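Local atomic coordinates of KLLA0E08119p (Kluyveromyces lactis, PDB entry 3VA7), a protein that probably carboxylates urea with bicarbonate and ATP in a biotin-dependent reaction, the product going on to an allophanate hydrolase activity of the whole enzyme. Residues V782-Q796 and S807-E821. Numbering follows the deposited sequence.
Sequences VPLSYGVARQLKESQ and SLLELSDDKILPKYE
Val-782, Leu-784, Leu-811 and Ile-816 illustrate how an irregular segment can pack against the junction between a strand and the helix that follows it. Ile-816 CD1 meets Val-782 CG2 at 3.4 Å, the two side chains crossing at about a right angle, while Leu-811 sends its two methyls different ways, CD2 to Val-782 and CD1 to Leu-784 CD1 (3.9 Å). Alongside, Pro-783 lies against Ile-816 and Leu-817, and its carbonyl takes a weak, bent bond from Leu-817 N. At the start of the helix Ser-785 is the N-cap, its OG accepting from Val-788 N (3.0 Å). With CG1 of Val-788 anti to the backbone N (chi1 168°), both its methyls lie against Lys-815 O, and Leu-792 CD2 rests on the backbone of Leu-809 to Leu-811.

Farther along helix 786-802, Ser-795 joins the two segments: OG accepts from Leu-809 N (2.9 Å, N-H...O 171°) and donates to Leu-792 O. With an alanine in its place, Leu-809 N would probably lose its acceptor and Leu-792 O one of two donors, Gln-796 N remaining.

Whereas Val-782 and Pro-783 are buried, the looser side is polar and wet: Leu-809 is exposed, Gln-791 NE2 and Lys-815 NZ, both donors, sit 3.5 Å apart without bonding, and water 2 bridges Ser-785 N and Lys-815 O.

The backbone of Val-782 bonds to strand 662-669, while Arg-790 of helix 786-802 belongs to the sodium site with Glu-764 and Asp-845. Strand 778-783, the N-capped helix and the segment leading to strand 824-828 thus pack together in the carboxyltransferase region of urea carboxylase.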
loop_
_atom_site.group_PDB
_atom_site.type_symbol
_atom_site.label_atom_id
_atom_site.label_comp_id
_atom_site.label_asym_id
_atom_site.label_seq_id
_atom_site.Cartn_x
_atom_site.Cartn_y
_atom_site.Cartn_z
ATOM N N VAL A 782 -6.108 35.547 5.870
ATOM C CA VAL A 782 -5.700 36.887 5.545
ATOM C C VAL A 782 -5.590 36.925 3.998
ATOM O O VAL A 782 -4.901 36.086 3.391
ATOM C CB VAL A 782 -4.389 37.086 6.337
ATOM C CG1 VAL A 782 -3.209 37.053 5.481
ATOM C CG2 VAL A 782 -4.469 38.302 7.224
ATOM N N PRO A 783 -6.344 37.824 3.336
ATOM C CA PRO A 783 -6.317 37.862 1.859
ATOM C C PRO A 783 -4.988 38.340 1.290
ATOM O O PRO A 783 -4.298 39.217 1.841
ATOM C CB PRO A 783 -7.427 38.836 1.497
ATOM C CG PRO A 783 -7.567 39.675 2.693
ATOM C CD PRO A 783 -7.133 38.924 3.908
ATOM N N LEU A 784 -4.624 37.731 0.185
ATOM C CA LEU A 784 -3.317 37.874 -0.379
ATOM C C LEU A 784 -3.556 37.827 -1.906
ATOM O O LEU A 784 -4.430 37.036 -2.397
ATOM C CB LEU A 784 -2.468 36.709 0.082
ATOM C CG LEU A 784 -1.287 36.827 1.041
ATOM C CD1 LEU A 784 -1.629 37.558 2.302
ATOM C CD2 LEU A 784 -0.649 35.440 1.302
ATOM N N SER A 785 -2.845 38.727 -2.613
ATOM C CA SER A 785 -2.844 38.821 -4.062
ATOM C C SER A 785 -2.024 37.678 -4.638
ATOM O O SER A 785 -1.081 37.154 -3.996
ATOM C CB SER A 785 -2.192 40.128 -4.508
ATOM O OG SER A 785 -0.769 40.094 -4.302
ATOM N N TYR A 786 -2.342 37.324 -5.881
ATOM C CA TYR A 786 -1.536 36.342 -6.580
ATOM C C TYR A 786 -0.024 36.642 -6.432
ATOM O O TYR A 786 0.769 35.740 -6.134
ATOM C CB TYR A 786 -1.984 36.259 -8.041
ATOM C CG TYR A 786 -1.017 35.453 -8.865
ATOM C CD1 TYR A 786 -0.987 34.021 -8.784
ATOM C CD2 TYR A 786 -0.071 36.109 -9.702
ATOM C CE1 TYR A 786 -0.069 33.270 -9.544
ATOM C CE2 TYR A 786 0.847 35.354 -10.440
ATOM C CZ TYR A 786 0.839 33.947 -10.358
ATOM O OH TYR A 786 1.780 33.268 -11.101
ATOM N N GLY A 787 0.378 37.912 -6.623
ATOM C CA GLY A 787 1.802 38.273 -6.673
ATOM C C GLY A 787 2.480 38.107 -5.315
ATOM O O GLY A 787 3.595 37.551 -5.173
ATOM N N VAL A 788 1.813 38.596 -4.286
ATOM C CA VAL A 788 2.367 38.428 -2.942
ATOM C C VAL A 788 2.576 36.932 -2.647
ATOM O O VAL A 788 3.584 36.542 -2.096
ATOM C CB VAL A 788 1.489 39.128 -1.883
ATOM C CG1 VAL A 788 1.890 38.713 -0.495
ATOM C CG2 VAL A 788 1.639 40.610 -2.050
ATOM N N ALA A 789 1.628 36.123 -3.072
ATOM C CA ALA A 789 1.667 34.713 -2.853
ATOM C C ALA A 789 2.883 34.075 -3.539
ATOM O O ALA A 789 3.517 33.189 -2.980
ATOM C CB ALA A 789 0.377 34.123 -3.351
ATOM N N ARG A 790 3.255 34.575 -4.715
ATOM C CA ARG A 790 4.463 34.083 -5.447
ATOM C C ARG A 790 5.737 34.495 -4.758
ATOM O O ARG A 790 6.719 33.736 -4.727
ATOM C CB ARG A 790 4.458 34.553 -6.900
ATOM C CG ARG A 790 3.182 34.095 -7.644
ATOM C CD ARG A 790 3.256 32.602 -7.803
ATOM N NE ARG A 790 4.536 32.365 -8.464
ATOM C CZ ARG A 790 5.197 31.221 -8.496
ATOM N NH1 ARG A 790 4.704 30.135 -7.874
ATOM N NH2 ARG A 790 6.370 31.192 -9.142
ATOM N N GLN A 791 5.700 35.695 -4.174
ATOM C CA GLN A 791 6.877 36.286 -3.501
ATOM C C GLN A 791 7.287 35.403 -2.336
ATOM O O GLN A 791 8.473 35.035 -2.230
ATOM C CB GLN A 791 6.591 37.725 -3.007
ATOM C CG GLN A 791 6.863 38.844 -4.017
ATOM C CD GLN A 791 6.204 40.181 -3.626
ATOM O OE1 GLN A 791 5.418 40.732 -4.393
ATOM N NE2 GLN A 791 6.500 40.681 -2.420
ATOM N N LEU A 792 6.311 35.066 -1.479
ATOM C CA LEU A 792 6.578 34.212 -0.334
ATOM C C LEU A 792 7.195 32.902 -0.840
ATOM O O LEU A 792 8.242 32.450 -0.374
ATOM C CB LEU A 792 5.288 33.957 0.424
ATOM C CG LEU A 792 4.632 35.140 1.139
ATOM C CD1 LEU A 792 3.155 34.921 1.466
ATOM C CD2 LEU A 792 5.380 35.450 2.415
ATOM N N LYS A 793 6.556 32.324 -1.843
ATOM C CA LYS A 793 6.978 31.036 -2.332
ATOM C C LYS A 793 8.404 31.087 -2.802
ATOM O O LYS A 793 9.216 30.270 -2.379
ATOM C CB LYS A 793 6.082 30.599 -3.493
ATOM C CG LYS A 793 6.112 29.139 -3.757
ATOM C CD LYS A 793 7.067 28.816 -4.871
ATOM C CE LYS A 793 7.286 27.312 -4.890
ATOM N NZ LYS A 793 7.896 26.909 -6.155
ATOM N N GLU A 794 8.699 32.039 -3.692
ATOM C CA GLU A 794 10.036 32.194 -4.260
ATOM C C GLU A 794 11.092 32.431 -3.190
ATOM O O GLU A 794 12.222 31.941 -3.312
ATOM C CB GLU A 794 10.065 33.290 -5.320
ATOM C CG GLU A 794 9.917 32.753 -6.748
ATOM C CD GLU A 794 9.282 33.767 -7.726
ATOM O OE1 GLU A 794 9.028 33.352 -8.902
ATOM O OE2 GLU A 794 9.027 34.956 -7.353
ATOM N N SER A 795 10.713 33.148 -2.131
ATOM C CA SER A 795 11.612 33.359 -1.034
ATOM C C SER A 795 11.936 32.041 -0.332
ATOM O O SER A 795 13.033 31.908 0.204
ATOM C CB SER A 795 11.033 34.347 -0.038
ATOM O OG SER A 795 10.543 33.652 1.094
ATOM N N GLN A 796 11.008 31.073 -0.309
ATOM C CA GLN A 796 11.335 29.813 0.345
ATOM C C GLN A 796 12.326 29.028 -0.537
ATOM O O GLN A 796 13.291 28.421 -0.056
ATOM C CB GLN A 796 10.086 28.995 0.701
ATOM C CG GLN A 796 9.155 29.642 1.759
ATOM C CD GLN A 796 7.849 28.858 2.047
ATOM O OE1 GLN A 796 7.015 29.292 2.865
ATOM N NE2 GLN A 796 7.670 27.712 1.386
ATOM N N SER A 807 17.082 35.796 3.395
ATOM C CA SER A 807 16.318 35.559 2.150
ATOM C C SER A 807 14.859 35.057 2.290
ATOM O O SER A 807 14.156 34.965 1.305
ATOM C CB SER A 807 17.124 34.764 1.104
ATOM O OG SER A 807 17.510 33.487 1.581
ATOM N N LEU A 808 14.390 34.833 3.511
ATOM C CA LEU A 808 13.039 34.352 3.748
ATOM C C LEU A 808 12.085 35.487 4.020
ATOM O O LEU A 808 12.281 36.257 4.953
ATOM C CB LEU A 808 12.990 33.365 4.944
ATOM C CG LEU A 808 11.610 32.872 5.474
ATOM C CD1 LEU A 808 10.996 31.807 4.534
ATOM C CD2 LEU A 808 11.619 32.382 6.933
ATOM N N LEU A 809 11.026 35.558 3.229
ATOM C CA LEU A 809 9.974 36.513 3.435
ATOM C C LEU A 809 8.819 35.846 4.126
ATOM O O LEU A 809 8.561 34.689 3.879
ATOM C CB LEU A 809 9.503 37.009 2.096
ATOM C CG LEU A 809 10.136 38.311 1.687
ATOM C CD1 LEU A 809 10.675 38.135 0.273
ATOM C CD2 LEU A 809 9.044 39.379 1.769
ATOM N N GLU A 810 8.128 36.590 4.984
ATOM C CA GLU A 810 7.009 36.077 5.740
ATOM C C GLU A 810 5.931 37.120 5.731
ATOM O O GLU A 810 6.200 38.297 5.473
ATOM C CB GLU A 810 7.382 35.737 7.182
ATOM C CG GLU A 810 8.152 34.427 7.349
ATOM C CD GLU A 810 8.172 33.930 8.800
ATOM O OE1 GLU A 810 8.830 34.626 9.645
ATOM O OE2 GLU A 810 7.554 32.842 9.071
ATOM N N LEU A 811 4.706 36.671 5.981
ATOM C CA LEU A 811 3.557 37.532 6.189
ATOM C C LEU A 811 3.920 38.788 7.002
ATOM O O LEU A 811 4.633 38.713 8.032
ATOM C CB LEU A 811 2.486 36.715 6.917
ATOM C CG LEU A 811 1.065 36.785 6.388
ATOM C CD1 LEU A 811 1.082 36.515 4.905
ATOM C CD2 LEU A 811 0.121 35.828 7.099
ATOM N N SER A 812 3.459 39.939 6.520
ATOM C CA SER A 812 3.557 41.202 7.265
ATOM C C SER A 812 2.490 42.124 6.717
ATOM O O SER A 812 2.084 41.958 5.563
ATOM C CB SER A 812 4.945 41.843 7.148
ATOM O OG SER A 812 5.229 42.186 5.804
ATOM N N ASP A 813 2.027 43.076 7.528
ATOM C CA ASP A 813 0.854 43.877 7.150
ATOM C C ASP A 813 0.855 44.493 5.764
ATOM O O ASP A 813 -0.190 44.514 5.118
ATOM C CB ASP A 813 0.539 44.919 8.206
ATOM C CG ASP A 813 0.308 44.278 9.548
ATOM O OD1 ASP A 813 -0.564 43.375 9.603
ATOM O OD2 ASP A 813 1.034 44.626 10.521
ATOM N N ASP A 814 2.017 44.955 5.299
ATOM C CA ASP A 814 2.112 45.570 3.970
ATOM C C ASP A 814 2.051 44.546 2.830
ATOM O O ASP A 814 2.023 44.906 1.645
ATOM C CB ASP A 814 3.364 46.458 3.851
ATOM C CG ASP A 814 4.639 45.751 4.307
ATOM O OD1 ASP A 814 4.875 45.711 5.556
ATOM O OD2 ASP A 814 5.408 45.265 3.413
ATOM N N LYS A 815 2.033 43.263 3.185
ATOM C CA LYS A 815 1.827 42.188 2.200
ATOM C C LYS A 815 0.310 41.842 2.014
ATOM O O LYS A 815 -0.069 41.170 1.060
ATOM C CB LYS A 815 2.680 40.940 2.552
ATOM C CG LYS A 815 4.212 41.142 2.589
ATOM C CD LYS A 815 4.894 41.023 1.195
ATOM C CE LYS A 815 4.967 42.358 0.364
ATOM N NZ LYS A 815 6.346 42.955 0.181
ATOM N N ILE A 816 -0.542 42.324 2.906
ATOM C CA ILE A 816 -1.923 41.882 2.939
ATOM C C ILE A 816 -2.894 42.820 2.260
ATOM O O ILE A 816 -2.975 43.978 2.660
ATOM C CB ILE A 816 -2.413 41.708 4.387
ATOM C CG1 ILE A 816 -1.592 40.636 5.091
ATOM C CG2 ILE A 816 -3.909 41.409 4.425
ATOM C CD1 ILE A 816 -1.895 40.476 6.574
ATOM N N LEU A 817 -3.654 42.309 1.278
ATOM C CA LEU A 817 -4.820 43.006 0.718
ATOM C C LEU A 817 -5.760 43.646 1.780
ATOM O O LEU A 817 -6.043 43.036 2.819
ATOM C CB LEU A 817 -5.623 42.085 -0.216
ATOM C CG LEU A 817 -5.136 41.616 -1.614
ATOM C CD1 LEU A 817 -6.283 40.867 -2.310
ATOM C CD2 LEU A 817 -4.552 42.744 -2.561
ATOM N N PRO A 818 -6.220 44.891 1.531
ATOM C CA PRO A 818 -7.117 45.621 2.456
ATOM C C PRO A 818 -8.447 44.925 2.689
ATOM O O PRO A 818 -9.009 45.007 3.780
ATOM C CB PRO A 818 -7.365 46.973 1.737
ATOM C CG PRO A 818 -6.726 46.848 0.353
ATOM C CD PRO A 818 -5.674 45.784 0.489
ATOM N N LYS A 819 -8.945 44.256 1.653
ATOM C CA LYS A 819 -10.241 43.571 1.676
ATOM C C LYS A 819 -10.206 42.363 0.707
ATOM O O LYS A 819 -9.497 42.356 -0.288
ATOM C CB LYS A 819 -11.319 44.564 1.250
ATOM C CG LYS A 819 -12.711 43.994 1.090
ATOM C CD LYS A 819 -13.745 45.104 0.892
ATOM C CE LYS A 819 -15.113 44.723 1.496
ATOM N NZ LYS A 819 -16.012 44.010 0.539
ATOM N N TYR A 820 -10.988 41.337 0.980
ATOM C CA TYR A 820 -11.061 40.212 0.047
ATOM C C TYR A 820 -11.402 40.767 -1.322
ATOM O O TYR A 820 -12.137 41.749 -1.435
ATOM C CB TYR A 820 -12.124 39.184 0.480
ATOM C CG TYR A 820 -13.484 39.770 0.567
ATOM C CD1 TYR A 820 -14.292 39.871 -0.558
ATOM C CD2 TYR A 820 -13.981 40.222 1.789
ATOM C CE1 TYR A 820 -15.608 40.431 -0.471
ATOM C CE2 TYR A 820 -15.275 40.779 1.902
ATOM C CZ TYR A 820 -16.074 40.874 0.769
ATOM O OH TYR A 820 -17.320 41.437 0.898
ATOM N N GLU A 821 -10.881 40.126 -2.353
ATOM C CA GLU A 821 -11.176 40.537 -3.683
ATOM C C GLU A 821 -12.122 39.522 -4.349
ATOM O O GLU A 821 -12.408 38.457 -3.782
ATOM C CB GLU A 821 -9.882 40.699 -4.449
ATOM C CG GLU A 821 -9.202 39.396 -4.754
ATOM C CD GLU A 821 -7.842 39.567 -5.402
ATOM O OE1 GLU A 821 -7.129 38.541 -5.507
ATOM O OE2 GLU A 821 -7.467 40.721 -5.791
HETATM O O HOH W 1 -6.666 37.016 -3.287
HETATM O O HOH W 2 -1.410 40.824 -1.358
#